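Local coordinates for Lmo2349 protein (Listeria monocytogenes, PDB 4GVO) that probably binds L-cystine or related amino acids outside the cell membrane and delivers them to an ABC transporter for uptake, at residues S80-K85 with L133-E138. Numbering follows the deposited sequence.
With HIS (histidine), chain E.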
ATOM      1  N   SER A  80      -1.264  -3.578 -11.049  1.00 11.19           N
ATOM      2  CA  SER A  80      -1.117  -2.719 -12.234  1.00 12.11           C
ATOM      3  C   SER A  80      -0.629  -3.572 -13.381  1.00 13.51           C
ATOM      4  O   SER A  80       0.045  -4.577 -13.181  1.00 12.20           O
ATOM      5  CB  SER A  80      -0.118  -1.604 -11.997  1.00 13.01           C
ATOM      6  OG  SER A  80       1.208  -2.089 -11.833  1.00 11.94           O
ATOM      7  N   LYS A  81      -0.913  -3.119 -14.594  1.00 14.92           N
ATOM      8  CA  LYS A  81      -0.427  -3.844 -15.754  0.60 15.79           C
ATOM      9  C   LYS A  81       1.103  -3.863 -15.819  1.00 12.91           C
ATOM     10  O   LYS A  81       1.699  -4.889 -16.201  1.00 14.29           O
ATOM     11  CB  LYS A  81      -1.085  -3.311 -17.005  0.60 17.48           C
ATOM     12  CG  LYS A  81      -0.761  -1.868 -17.305  0.60 20.37           C
ATOM     13  CD  LYS A  81      -1.367  -1.414 -18.627  0.60 28.50           C
ATOM     14  CE  LYS A  81      -0.853  -0.047 -19.061  0.60 24.17           C
ATOM     15  NZ  LYS A  81       0.611   0.164 -18.905  0.60 25.20           N
ATOM     16  N   GLU A  82       1.763  -2.799 -15.373  1.00 12.87           N
ATOM     17  CA  GLU A  82       3.229  -2.758 -15.310  1.00 13.45           C
ATOM     18  C   GLU A  82       3.789  -3.832 -14.406  1.00 13.22           C
ATOM     19  O   GLU A  82       4.736  -4.550 -14.765  1.00 14.34           O
ATOM     20  CB  GLU A  82       3.700  -1.395 -14.847  1.00 16.15           C
ATOM     21  CG  GLU A  82       3.465  -0.326 -15.881  1.00 17.06           C
ATOM     22  CD  GLU A  82       2.044   0.257 -15.930  1.00 17.27           C
ATOM     23  OE1 GLU A  82       1.117  -0.172 -15.179  1.00 18.16           O
ATOM     24  OE2 GLU A  82       1.877   1.161 -16.794  1.00 20.77           O
ATOM     25  N   ARG A  83       3.187  -3.997 -13.241  1.00 10.98           N
ATOM     26  CA  ARG A  83       3.640  -5.023 -12.322  1.00 10.93           C
ATOM     27  C   ARG A  83       3.312  -6.432 -12.787  1.00 12.49           C
ATOM     28  O   ARG A  83       4.147  -7.327 -12.601  1.00 14.01           O
ATOM     29  CB  ARG A  83       3.026  -4.788 -10.944  1.00 10.99           C
ATOM     30  CG  ARG A  83       3.674  -3.622 -10.217  1.00  9.44           C
ATOM     31  CD  ARG A  83       2.940  -3.240  -8.935  1.00  9.15           C
ATOM     32  NE  ARG A  83       3.666  -2.226  -8.185  1.00  9.75           N
ATOM     33  CZ  ARG A  83       3.163  -1.595  -7.147  1.00  9.31           C
ATOM     34  NH1 ARG A  83       1.931  -1.808  -6.728  1.00  9.31           N
ATOM     35  NH2 ARG A  83       3.902  -0.709  -6.519  1.00 10.11           N
ATOM     36  N   GLU A  84       2.152  -6.618 -13.441  1.00 14.88           N
ATOM     37  CA  GLU A  84       1.783  -7.927 -13.959  1.00 18.28           C
ATOM     38  C   GLU A  84       2.674  -8.388 -15.077  1.00 17.29           C
ATOM     39  O   GLU A  84       2.772  -9.599 -15.322  1.00 20.81           O
ATOM     40  CB  GLU A  84       0.374  -7.956 -14.526  1.00 20.75           C
ATOM     41  CG  GLU A  84      -0.705  -7.797 -13.508  1.00 23.61           C
ATOM     42  CD  GLU A  84      -1.914  -8.669 -13.757  1.00 29.98           C
ATOM     43  OE1 GLU A  84      -2.862  -8.158 -14.355  1.00 42.01           O
ATOM     44  OE2 GLU A  84      -1.907  -9.874 -13.372  1.00 41.26           O
ATOM     45  N   LYS A  85       3.330  -7.453 -15.753  1.00 18.61           N
ATOM     46  CA  LYS A  85       4.242  -7.863 -16.810  0.60 21.45           C
ATOM     47  C   LYS A  85       5.476  -8.550 -16.217  1.00 18.18           C
ATOM     48  O   LYS A  85       6.074  -9.393 -16.876  1.00 26.25           O
ATOM     49  CB  LYS A  85       4.633  -6.723 -17.740  0.60 26.93           C
ATOM     50  CG  LYS A  85       5.720  -5.779 -17.238  0.60 25.99           C
ATOM     51  CD  LYS A  85       5.376  -4.387 -17.742  0.60 28.27           C
ATOM     52  CE  LYS A  85       6.319  -3.274 -17.329  0.60 28.72           C
ATOM     53  NZ  LYS A  85       6.951  -3.426 -16.013  0.60 18.73           N
ATOM     54  N   LEU A 133       0.529   9.377 -10.945  1.00  8.70           N
ATOM     55  CA  LEU A 133       0.849  10.782 -11.109  1.00  8.21           C
ATOM     56  C   LEU A 133       1.752  11.082 -12.313  1.00  8.02           C
ATOM     57  O   LEU A 133       1.558  12.053 -13.003  1.00  9.09           O
ATOM     58  CB  LEU A 133       1.528  11.334  -9.847  1.00  9.26           C
ATOM     59  CG  LEU A 133       0.676  11.441  -8.585  1.00 10.80           C
ATOM     60  CD1 LEU A 133       1.640  11.670  -7.394  1.00 11.59           C
ATOM     61  CD2 LEU A 133      -0.403  12.534  -8.768  1.00 14.24           C
ATOM     62  N   LYS A 134       2.746  10.223 -12.544  1.00  7.97           N
ATOM     63  CA  LYS A 134       3.651  10.404 -13.666  0.60  9.44           C
ATOM     64  C   LYS A 134       2.867  10.408 -14.973  1.00  9.10           C
ATOM     65  O   LYS A 134       3.126  11.246 -15.852  1.00  9.48           O
ATOM     66  CB  LYS A 134       4.724   9.302 -13.660  0.60 11.81           C
ATOM     67  CG  LYS A 134       5.731   9.406 -14.787  0.60 13.27           C
ATOM     68  CD  LYS A 134       6.713   8.239 -14.823  0.60 15.48           C
ATOM     69  CE  LYS A 134       7.849   8.399 -13.810  0.60 20.39           C
ATOM     70  NZ  LYS A 134       8.699   9.616 -14.014  0.60 26.18           N
ATOM     71  N   LYS A 135       1.945   9.469 -15.113  1.00  9.26           N
ATOM     72  CA  LYS A 135       1.182   9.385 -16.352  1.00  9.09           C
ATOM     73  C   LYS A 135       0.311  10.616 -16.538  1.00  8.52           C
ATOM     74  O   LYS A 135       0.174  11.120 -17.653  1.00 11.01           O
ATOM     75  CB  LYS A 135       0.351   8.134 -16.362  1.00  9.63           C
ATOM     76  CG  LYS A 135       1.162   6.862 -16.512  1.00 10.32           C
ATOM     77  CD  LYS A 135       0.241   5.704 -16.378  1.00 12.97           C
ATOM     78  CE  LYS A 135       0.946   4.395 -16.646  1.00 14.99           C
ATOM     79  NZ  LYS A 135       0.095   3.229 -16.353  1.00 18.82           N
ATOM     80  N   ILE A 136      -0.300  11.109 -15.464  1.00  9.04           N
ATOM     81  CA  ILE A 136      -1.102  12.322 -15.553  1.00  8.92           C
ATOM     82  C   ILE A 136      -0.281  13.557 -15.900  1.00  8.56           C
ATOM     83  O   ILE A 136      -0.685  14.380 -16.690  1.00  9.36           O
ATOM     84  CB  ILE A 136      -1.889  12.554 -14.254  1.00  9.85           C
ATOM     85  CG1 ILE A 136      -2.933  11.410 -14.073  1.00 11.76           C
ATOM     86  CG2 ILE A 136      -2.550  13.956 -14.188  1.00 12.47           C
ATOM     87  CD1 ILE A 136      -3.413  11.273 -12.646  1.00 15.20           C
ATOM     88  N   ASN A 137       0.903  13.682 -15.304  1.00  9.21           N
ATOM     89  CA  ASN A 137       1.794  14.750 -15.641  1.00  8.14           C
ATOM     90  C   ASN A 137       2.099  14.762 -17.137  1.00  9.11           C
ATOM     91  O   ASN A 137       2.019  15.805 -17.787  1.00  9.49           O
ATOM     92  CB  ASN A 137       3.064  14.691 -14.742  1.00  9.95           C
ATOM     93  CG  ASN A 137       3.760  16.021 -14.581  1.00 10.20           C
ATOM     94  OD1 ASN A 137       3.243  17.062 -14.966  1.00 10.39           O
ATOM     95  ND2 ASN A 137       4.979  15.986 -14.062  1.00 11.17           N
ATOM     96  N   GLU A 138       2.431  13.588 -17.680  1.00  8.94           N
ATOM     97  CA  GLU A 138       2.753  13.491 -19.092  1.00  9.42           C
ATOM     98  C   GLU A 138       1.536  13.891 -19.936  1.00  8.20           C
ATOM     99  O   GLU A 138       1.658  14.664 -20.908  1.00 10.05           O
ATOM    100  CB  GLU A 138       3.218  12.057 -19.381  1.00 10.94           C
ATOM    101  CG  GLU A 138       3.654  11.905 -20.818  1.00 14.55           C
ATOM    102  CD  GLU A 138       4.064  10.498 -21.159  1.00 14.90           C
ATOM    103  OE1 GLU A 138       3.431   9.544 -20.665  1.00 18.28           O
ATOM    104  OE2 GLU A 138       5.023  10.374 -21.931  1.00 23.30           O
TER
HETATM  105  N   HIS E 703      -0.338   0.600  -2.395  0.60 10.19           N
HETATM  106  CA  HIS E 703       1.069   0.958  -2.755  0.60 10.85           C
HETATM  107  C   HIS E 703       1.509   0.366  -4.052  0.60 10.65           C
HETATM  108  O   HIS E 703       0.803  -0.509  -4.576  0.60 11.19           O
HETATM  109  CB  HIS E 703       2.017   0.524  -1.651  0.60 11.26           C
HETATM  110  CG  HIS E 703       2.147   1.553  -0.569  0.60 15.00           C
HETATM  111  ND1 HIS E 703       1.097   1.912   0.183  0.60 17.47           N
HETATM  112  CD2 HIS E 703       3.229   2.370  -0.163  0.60 15.57           C
HETATM  113  CE1 HIS E 703       1.487   2.895   1.034  0.60 16.70           C
HETATM  114  NE2 HIS E 703       2.790   3.140   0.827  0.60 17.54           N
HETATM  115  OXT HIS E 703       2.565   0.772  -4.589  0.60 10.92           O
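K135, on helix 128-139, reaches across to E82 on helix 81-86 in a surface salt bridge near the cleft of this family 3 solute-binding protein, a periplasmic-binding-protein fold. Lysine suits the span because its chain runs straight beyond CG, bridging most of the 12.4 Å between K135 CA and E82 CA. K135 NZ donates to E82 OE2 at 2.8 Å, on the syn side of the carboxylate. In one of its two modelled conformers, and so less certainly, K81 NZ also donates to E82 OE2 at 2.7 Å, coming from the other face, well above the plane. In that conformer K81 NZ and K135 NZ lie 4.0 Å apart, and the carboxylate they share probably balances their charges. S80 fits the N-cap, since its short hydroxyl accepts from R83 N. Buried R83 extends into the pocket, where the bound histidine's carboxylate lies at the guanidinium edge. E78 O also accepts from R83 NH1, and T126 O weakly from NH2. The paired donors match the amino-acid carboxylate: R83 NH1 meets HIS O at 2.8 Å, nearly straight at 174°, and R83 NH2 meets HIS OXT at 2.8 Å.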